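Local coordinates for hypothetical signal peptide protein (Sinorhizobium meliloti, PDB 3PJY) that is of unknown function but belongs to the uncharacterised DUF192 family and may act as a transcription regulator, at residues V59-K64 with L70-I75; L22-A27 with Y104-N109. All coordinates share one frame; numbering follows the deposited sequence. Where two conformers were deposited one is given.

Contact 1: V59-K64 with L70-I75; sequences VMMWMK and LDMLFI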
ATOM      1  N   VAL B  59     -25.159  -9.689  -5.385  1.00 17.92           N
ATOM      2  CA  VAL B  59     -25.493  -8.434  -4.742  1.00 17.72           C
ATOM      3  C   VAL B  59     -25.884  -7.378  -5.781  1.00 18.12           C
ATOM      4  O   VAL B  59     -25.541  -7.470  -6.981  1.00 19.19           O
ATOM      5  CB  VAL B  59     -24.356  -7.882  -3.871  1.00 19.56           C
ATOM      6  CG1 VAL B  59     -23.921  -8.913  -2.850  1.00 22.06           C
ATOM      7  CG2 VAL B  59     -23.207  -7.500  -4.671  1.00 20.17           C
HETATM    8  N   MSE B  60     -26.612  -6.404  -5.298  1.00 19.74           N
HETATM    9  CA  MSE B  60     -27.106  -5.291  -6.098  1.00 18.30           C
HETATM   10  C   MSE B  60     -26.598  -3.995  -5.478  1.00 16.94           C
HETATM   11  O   MSE B  60     -26.785  -3.727  -4.290  1.00 17.52           O
HETATM   12  CB  MSE B  60     -28.634  -5.326  -6.101  1.00 21.41           C
HETATM   13  CG  MSE B  60     -29.138  -6.598  -6.705  1.00 23.44           C
HETATM   14 SE   MSE B  60     -31.034  -6.578  -7.124  0.75 32.04          SE
HETATM   15  CE  MSE B  60     -31.445  -5.911  -5.718  1.00 19.80           C
HETATM   16  N   MSE B  61     -25.984  -3.142  -6.317  1.00 16.81           N
HETATM   17  CA  MSE B  61     -25.514  -1.831  -5.910  1.00 16.27           C
HETATM   18  C   MSE B  61     -26.205  -0.755  -6.724  1.00 15.70           C
HETATM   19  O   MSE B  61     -26.715  -1.014  -7.794  1.00 16.52           O
HETATM   20  CB  MSE B  61     -24.018  -1.740  -6.171  1.00 17.68           C
HETATM   21  CG  MSE B  61     -23.162  -2.858  -5.583  1.00 17.71           C
HETATM   22 SE   MSE B  61     -23.097  -2.864  -3.648  0.75 17.12          SE
HETATM   23  CE  MSE B  61     -22.105  -1.284  -3.340  1.00 20.99           C
ATOM     24  N   TRP B  62     -26.214   0.438  -6.164  1.00 14.89           N
ATOM     25  CA  TRP B  62     -26.689   1.625  -6.894  1.00 15.73           C
ATOM     26  C   TRP B  62     -26.010   2.888  -6.413  1.00 16.55           C
ATOM     27  O   TRP B  62     -25.166   2.859  -5.494  1.00 19.28           O
ATOM     28  CB  TRP B  62     -28.226   1.719  -6.849  1.00 16.82           C
ATOM     29  CG  TRP B  62     -28.863   2.002  -5.483  1.00 16.53           C
ATOM     30  CD1 TRP B  62     -28.233   2.147  -4.292  1.00 19.38           C
ATOM     31  CD2 TRP B  62     -30.271   2.111  -5.196  1.00 19.35           C
ATOM     32  NE1 TRP B  62     -29.151   2.356  -3.274  1.00 18.88           N
ATOM     33  CE2 TRP B  62     -30.402   2.312  -3.811  1.00 21.18           C
ATOM     34  CE3 TRP B  62     -31.414   2.045  -5.974  1.00 26.11           C
ATOM     35  CZ2 TRP B  62     -31.656   2.488  -3.188  1.00 23.93           C
ATOM     36  CZ3 TRP B  62     -32.666   2.206  -5.351  1.00 29.14           C
ATOM     37  CH2 TRP B  62     -32.769   2.413  -3.982  1.00 29.42           C
HETATM   38  N   MSE B  63     -26.399   4.011  -7.018  1.00 16.64           N
HETATM   39  CA  MSE B  63     -25.788   5.311  -6.780  1.00 17.14           C
HETATM   40  C   MSE B  63     -26.740   6.339  -6.179  1.00 16.53           C
HETATM   41  O   MSE B  63     -26.500   7.539  -6.228  1.00 18.04           O
HETATM   42  CB  MSE B  63     -25.126   5.835  -8.048  1.00 17.13           C
HETATM   43  CG  MSE B  63     -23.992   4.957  -8.558  1.00 14.39           C
HETATM   44 SE   MSE B  63     -22.440   5.081  -7.461  0.75 15.17          SE
HETATM   45  CE  MSE B  63     -21.914   6.742  -8.126  1.00 16.68           C
ATOM     46  N   LYS B  64     -27.808   5.839  -5.585  1.00 17.55           N
ATOM     47  CA  LYS B  64     -28.758   6.711  -4.921  1.00 17.76           C
ATOM     48  C   LYS B  64     -28.051   7.570  -3.869  1.00 17.61           C
ATOM     49  O   LYS B  64     -27.242   7.074  -3.067  1.00 17.67           O
ATOM     50  CB  LYS B  64     -29.829   5.892  -4.242  1.00 19.06           C
ATOM     51  CG  LYS B  64     -30.938   6.782  -3.686  1.00 27.14           C
ATOM     52  CD  LYS B  64     -31.973   5.993  -2.976  1.00 33.38           C
ATOM     53  CE  LYS B  64     -33.137   6.905  -2.597  1.00 42.70           C
ATOM     54  NZ  LYS B  64     -33.922   6.234  -1.583  1.00 42.68           N
ATOM     55  N   LEU B  70     -18.048   6.732  -9.192  1.00 17.41           N
ATOM     56  CA  LEU B  70     -17.331   5.566  -8.588  1.00 16.48           C
ATOM     57  C   LEU B  70     -17.045   4.483  -9.613  1.00 18.03           C
ATOM     58  O   LEU B  70     -17.825   4.270 -10.536  1.00 19.27           O
ATOM     59  CB  LEU B  70     -18.140   4.943  -7.440  1.00 17.33           C
ATOM     60  CG  LEU B  70     -18.441   5.859  -6.267  1.00 16.73           C
ATOM     61  CD1 LEU B  70     -19.361   5.119  -5.242  1.00 17.21           C
ATOM     62  CD2 LEU B  70     -17.136   6.368  -5.583  1.00 17.71           C
ATOM     63  N   ASP B  71     -15.953   3.755  -9.387  1.00 16.32           N
ATOM     64  CA  ASP B  71     -15.729   2.446  -9.974  1.00 15.41           C
ATOM     65  C   ASP B  71     -16.103   1.379  -8.923  1.00 14.94           C
ATOM     66  O   ASP B  71     -15.820   1.541  -7.718  1.00 14.86           O
ATOM     67  CB  ASP B  71     -14.251   2.223 -10.335  1.00 15.34           C
ATOM     68  CG  ASP B  71     -13.757   3.019 -11.517  1.00 18.14           C
ATOM     69  OD1 ASP B  71     -14.570   3.664 -12.240  1.00 19.61           O
ATOM     70  OD2 ASP B  71     -12.509   2.995 -11.746  1.00 19.53           O
HETATM   71  N   MSE B  72     -16.785   0.325  -9.360  1.00 15.28           N
HETATM   72  CA  MSE B  72     -17.239  -0.772  -8.512  1.00 15.53           C
HETATM   73  C   MSE B  72     -16.545  -2.061  -8.891  1.00 16.22           C
HETATM   74  O   MSE B  72     -16.552  -2.439 -10.079  1.00 16.86           O
HETATM   75  CB  MSE B  72     -18.772  -0.957  -8.590  1.00 15.40           C
HETATM   76  CG  MSE B  72     -19.523   0.192  -8.145  1.00 18.77           C
HETATM   77 SE   MSE B  72     -21.389  -0.277  -8.363  0.75 21.28          SE
HETATM   78  CE  MSE B  72     -22.151   1.350  -7.570  1.00 21.74           C
ATOM     79  N   LEU B  73     -15.930  -2.745  -7.934  1.00 15.46           N
ATOM     80  CA  LEU B  73     -15.270  -4.016  -8.177  1.00 13.11           C
ATOM     81  C   LEU B  73     -16.007  -5.084  -7.343  1.00 14.35           C
ATOM     82  O   LEU B  73     -16.134  -4.933  -6.142  1.00 14.51           O
ATOM     83  CB  LEU B  73     -13.793  -3.996  -7.803  1.00 14.45           C
ATOM     84  CG  LEU B  73     -12.879  -2.989  -8.512  1.00 16.87           C
ATOM     85  CD1 LEU B  73     -13.123  -1.541  -8.083  1.00 19.84           C
ATOM     86  CD2 LEU B  73     -11.429  -3.334  -8.188  1.00 22.62           C
ATOM     87  N   PHE B  74     -16.509  -6.115  -8.017  1.00 14.91           N
ATOM     88  CA  PHE B  74     -17.256  -7.232  -7.405  1.00 15.78           C
ATOM     89  C   PHE B  74     -16.296  -8.363  -7.167  1.00 17.03           C
ATOM     90  O   PHE B  74     -15.669  -8.826  -8.110  1.00 16.73           O
ATOM     91  CB  PHE B  74     -18.363  -7.622  -8.367  1.00 17.20           C
ATOM     92  CG  PHE B  74     -19.431  -6.557  -8.503  1.00 15.72           C
ATOM     93  CD1 PHE B  74     -20.506  -6.524  -7.626  1.00 18.30           C
ATOM     94  CD2 PHE B  74     -19.375  -5.623  -9.487  1.00 19.24           C
ATOM     95  CE1 PHE B  74     -21.483  -5.570  -7.740  1.00 19.12           C
ATOM     96  CE2 PHE B  74     -20.347  -4.643  -9.586  1.00 19.72           C
ATOM     97  CZ  PHE B  74     -21.401  -4.621  -8.691  1.00 21.09           C
ATOM     98  N   ILE B  75     -16.148  -8.789  -5.924  1.00 14.53           N
ATOM     99  CA  ILE B  75     -15.022  -9.568  -5.482  1.00 16.14           C
ATOM    100  C   ILE B  75     -15.441 -10.854  -4.794  1.00 16.42           C
ATOM    101  O   ILE B  75     -16.296 -10.839  -3.896  1.00 16.98           O
ATOM    102  CB  ILE B  75     -14.099  -8.718  -4.552  1.00 16.24           C
ATOM    103  CG1 ILE B  75     -13.552  -7.487  -5.338  1.00 18.94           C
ATOM    104  CG2 ILE B  75     -12.953  -9.541  -3.970  1.00 17.46           C
ATOM    105  CD1 ILE B  75     -12.869  -6.454  -4.419  1.00 19.52           C
TER

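Contact 2: L22-A27 with Y104-N109; sequences LTVELA and YVLELN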
ATOM      1  N   LEU B  22      -4.276   0.539  -0.814  1.00 16.16           N
ATOM      2  CA  LEU B  22      -5.414   1.388  -0.563  1.00 15.63           C
ATOM      3  C   LEU B  22      -5.754   1.370   0.908  1.00 15.57           C
ATOM      4  O   LEU B  22      -5.467   0.391   1.634  1.00 15.69           O
ATOM      5  CB  LEU B  22      -6.670   0.942  -1.355  1.00 14.51           C
ATOM      6  CG  LEU B  22      -6.529   0.731  -2.852  1.00 15.14           C
ATOM      7  CD1 LEU B  22      -7.710  -0.114  -3.413  1.00 17.85           C
ATOM      8  CD2 LEU B  22      -6.417   2.082  -3.558  1.00 16.83           C
ATOM      9  N   THR B  23      -6.432   2.420   1.355  1.00 16.23           N
ATOM     10  CA  THR B  23      -7.019   2.448   2.699  1.00 15.97           C
ATOM     11  C   THR B  23      -8.518   2.436   2.485  1.00 15.88           C
ATOM     12  O   THR B  23      -9.047   3.247   1.732  1.00 16.19           O
ATOM     13  CB  THR B  23      -6.672   3.715   3.425  1.00 17.14           C
ATOM     14  OG1 THR B  23      -5.262   3.754   3.637  1.00 22.24           O
ATOM     15  CG2 THR B  23      -7.354   3.713   4.785  1.00 20.11           C
ATOM     16  N   VAL B  24      -9.185   1.483   3.095  1.00 15.75           N
ATOM     17  CA  VAL B  24     -10.614   1.343   2.954  1.00 14.60           C
ATOM     18  C   VAL B  24     -11.339   1.423   4.277  1.00 16.53           C
ATOM     19  O   VAL B  24     -10.837   0.939   5.311  1.00 16.47           O
ATOM     20  CB  VAL B  24     -11.018   0.049   2.235  1.00 14.42           C
ATOM     21  CG1 VAL B  24     -10.441   0.103   0.765  1.00 17.30           C
ATOM     22  CG2 VAL B  24     -10.551  -1.206   2.927  1.00 16.21           C
ATOM     23  N   GLU B  25     -12.532   2.034   4.237  1.00 13.48           N
ATOM     24  CA  GLU B  25     -13.520   1.881   5.299  1.00 13.42           C
ATOM     25  C   GLU B  25     -14.310   0.624   5.068  1.00 14.26           C
ATOM     26  O   GLU B  25     -14.724   0.352   3.928  1.00 14.36           O
ATOM     27  CB  GLU B  25     -14.435   3.086   5.305  1.00 15.82           C
ATOM     28  CG  GLU B  25     -13.789   4.338   5.822  1.00 16.16           C
ATOM     29  CD  GLU B  25     -14.618   5.566   5.420  1.00 21.73           C
ATOM     30  OE1 GLU B  25     -14.618   5.911   4.229  1.00 26.36           O
ATOM     31  OE2 GLU B  25     -15.222   6.167   6.261  1.00 29.46           O
ATOM     32  N   LEU B  26     -14.529  -0.141   6.129  0.66 12.80           N
ATOM     33  CA  LEU B  26     -15.261  -1.392   6.044  0.66 13.65           C
ATOM     34  C   LEU B  26     -16.737  -1.206   6.360  0.66 14.13           C
ATOM     35  O   LEU B  26     -17.085  -0.945   7.508  0.66 14.71           O
ATOM     36  CB  LEU B  26     -14.652  -2.417   7.023  0.66 16.17           C
ATOM     37  CG  LEU B  26     -13.180  -2.751   6.848  0.66 17.69           C
ATOM     38  CD1 LEU B  26     -12.727  -3.723   7.925  0.66 21.88           C
ATOM     39  CD2 LEU B  26     -12.942  -3.372   5.436  0.66 17.15           C
ATOM     40  N   ALA B  27     -17.596  -1.434   5.365  1.00 14.57           N
ATOM     41  CA  ALA B  27     -19.040  -1.354   5.537  1.00 14.37           C
ATOM     42  C   ALA B  27     -19.491  -2.784   5.791  1.00 14.46           C
ATOM     43  O   ALA B  27     -19.538  -3.607   4.846  1.00 15.70           O
ATOM     44  CB  ALA B  27     -19.709  -0.749   4.325  1.00 13.98           C
ATOM     45  N   TYR B 104     -17.723  -9.474  -1.571  1.00 15.02           N
ATOM     46  CA  TYR B 104     -17.356  -8.078  -1.304  1.00 14.64           C
ATOM     47  C   TYR B 104     -17.607  -7.233  -2.519  1.00 13.55           C
ATOM     48  O   TYR B 104     -17.595  -7.729  -3.668  1.00 15.69           O
ATOM     49  CB  TYR B 104     -15.883  -7.923  -0.953  1.00 14.37           C
ATOM     50  CG  TYR B 104     -15.364  -8.773   0.164  1.00 18.09           C
ATOM     51  CD1 TYR B 104     -14.825 -10.026  -0.114  1.00 19.73           C
ATOM     52  CD2 TYR B 104     -15.360  -8.318   1.469  1.00 19.15           C
ATOM     53  CE1 TYR B 104     -14.328 -10.803   0.851  1.00 21.99           C
ATOM     54  CE2 TYR B 104     -14.848  -9.125   2.487  1.00 24.91           C
ATOM     55  CZ  TYR B 104     -14.383 -10.372   2.158  1.00 24.52           C
ATOM     56  OH  TYR B 104     -13.852 -11.164   3.135  1.00 29.38           O
ATOM     57  N   VAL B 105     -17.787  -5.940  -2.298  1.00 14.21           N
ATOM     58  CA  VAL B 105     -17.702  -4.942  -3.355  1.00 13.52           C
ATOM     59  C   VAL B 105     -16.738  -3.861  -2.856  1.00 13.66           C
ATOM     60  O   VAL B 105     -16.816  -3.419  -1.703  1.00 13.87           O
ATOM     61  CB  VAL B 105     -19.035  -4.336  -3.724  1.00 13.61           C
ATOM     62  CG1 VAL B 105     -18.915  -3.068  -4.588  1.00 16.30           C
ATOM     63  CG2 VAL B 105     -19.929  -5.382  -4.467  1.00 14.34           C
ATOM     64  N   LEU B 106     -15.809  -3.467  -3.720  1.00 13.49           N
ATOM     65  CA  LEU B 106     -14.914  -2.314  -3.450  1.00 12.04           C
ATOM     66  C   LEU B 106     -15.378  -1.146  -4.298  1.00 14.52           C
ATOM     67  O   LEU B 106     -15.443  -1.266  -5.528  1.00 14.00           O
ATOM     68  CB  LEU B 106     -13.451  -2.689  -3.752  1.00 13.90           C
ATOM     69  CG  LEU B 106     -12.417  -1.607  -3.538  1.00 14.66           C
ATOM     70  CD1 LEU B 106     -12.404  -1.078  -2.119  1.00 14.21           C
ATOM     71  CD2 LEU B 106     -11.060  -2.159  -3.948  1.00 15.37           C
ATOM     72  N   GLU B 107     -15.686  -0.028  -3.640  1.00 13.18           N
ATOM     73  CA  GLU B 107     -15.960   1.211  -4.348  1.00 12.95           C
ATOM     74  C   GLU B 107     -14.768   2.159  -4.250  1.00 14.32           C
ATOM     75  O   GLU B 107     -14.255   2.419  -3.170  1.00 13.97           O
ATOM     76  CB  GLU B 107     -17.198   1.904  -3.820  1.00 13.53           C
ATOM     77  CG  GLU B 107     -18.469   1.224  -4.224  1.00 15.98           C
ATOM     78  CD  GLU B 107     -19.733   1.910  -3.757  1.00 18.47           C
ATOM     79  OE1 GLU B 107     -19.744   2.800  -2.894  1.00 16.25           O
ATOM     80  OE2 GLU B 107     -20.799   1.512  -4.271  1.00 24.32           O
ATOM     81  N   LEU B 108     -14.328   2.646  -5.394  1.00 13.70           N
ATOM     82  CA  LEU B 108     -13.217   3.566  -5.520  1.00 12.59           C
ATOM     83  C   LEU B 108     -13.661   4.780  -6.340  1.00 14.20           C
ATOM     84  O   LEU B 108     -14.675   4.727  -7.056  1.00 14.97           O
ATOM     85  CB  LEU B 108     -12.070   2.884  -6.257  1.00 14.63           C
ATOM     86  CG  LEU B 108     -11.494   1.621  -5.586  1.00 14.99           C
ATOM     87  CD1 LEU B 108     -10.533   0.900  -6.537  1.00 18.69           C
ATOM     88  CD2 LEU B 108     -10.822   1.997  -4.299  1.00 16.64           C
ATOM     89  N   ASN B 109     -12.891   5.863  -6.300  1.00 14.62           N
ATOM     90  CA  ASN B 109     -13.194   6.975  -7.182  1.00 15.08           C
ATOM     91  C   ASN B 109     -13.228   6.487  -8.628  1.00 16.94           C
ATOM     92  O   ASN B 109     -12.395   5.676  -9.061  1.00 16.46           O
ATOM     93  CB  ASN B 109     -12.160   8.067  -7.079  1.00 17.43           C
ATOM     94  CG  ASN B 109     -12.335   8.932  -5.862  1.00 18.12           C
ATOM     95  OD1 ASN B 109     -13.253   9.760  -5.805  1.00 20.11           O
ATOM     96  ND2 ASN B 109     -11.426   8.792  -4.904  1.00 17.57           N
TER

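Contact 1: V59-K64 with L70-I75
This is a largely buried, mainly apolar contact between the short strand 60-61, with the residues flanking it, and strand 70-75: Val59, Met61 and Met63 pack against Leu70, Met72 and Phe74. The segments run antiparallel in direction, but no hydrogen bond joins them, and facing CA atoms, such as those of Met61 and Met72, stay 8.7 Å apart. The methionines of both segments are selenomethionine. Met72 reaches between two others: its chain is extended beyond CG, which carries SE to 3.7 Å from Met61 CB and CE to the SE of Met63. Met63 is bent instead at chi2 and chi3. Its SE also lies 3.8 Å from Leu70 CD1. In this DUF192 fold, strand 70-75 belongs to the large mixed sheet, while strand 60-61 pairs with strand 96-97 in a separate two-stranded sheet, so the contact lays the small sheet over the large one. Ile96 touches Met72 and Phe74 from that small sheet. At the other end, Val59 CG2 meets the edge of the Phe74 ring, 4.0 Å from CE1. Met61 CG approaches the same CE1 obliquely, at 3.9 Å. With Phe74 cut back to an alanine, a gap would probably open beside Val59 CG2 and Met61 CG.

Contact 2: L22-A27 with Y104-N109
Leu106 and Leu108 of strand 102-109 pack against Leu22 and Val24 of strand 19-27. Both strands belong to the mixed sheet of this DUF192 fold, but they are not neighbours in it: strand 47-53 runs between them. The sheet is curved enough here for side chains on one side of it to meet across that middle strand. The segment directions are 128° apart and their axes come within 9.0 Å. Along the second segment, Leu106 is the first residue to touch. Its CG is anti to the backbone N (chi1 179°), which swings the two methyls toward strand 19-27. CD1 lies 3.7 Å from Val24 CG1, where the two side chains cross at about a right angle. CD2 reaches Leu22 CD1 at 4.0 Å. Glu107 alternates to the opposite side of the strand and packs on Leu70 and Met72. Leu108 then returns to the side of Leu106. No hydrogen bond links the two segments, and all four touching residues are buried. Leu22 also packs on Leu12 of strand 6-13, which extends the apolar cluster to the next strand. Leu108 and Leu22 meet tip to tip, with Leu108 CD2 3.9 Å from Leu22 CD1.

From the N terminus, the chain enters contact 2 first, at 22-27. It then passes through helix 30-35 and strand 47-53 to reach 59-64. A five-residue connection without helix or strand leads to 70-75, where contact 1 closes its small loop. The chain continues through strands 81-88 and 96-97 before 104-109 closes the much longer loop of contact 2. Contact 1 is therefore nested within contact 2. Strands 70-75 and 102-109 are antiparallel neighbours, probably hydrogen-bonded between Asp71 N and Leu108 O and between Leu73 O and Leu106 N. Through this pair, the small sheet that contact 1 packs on the large one is linked to strand 19-27.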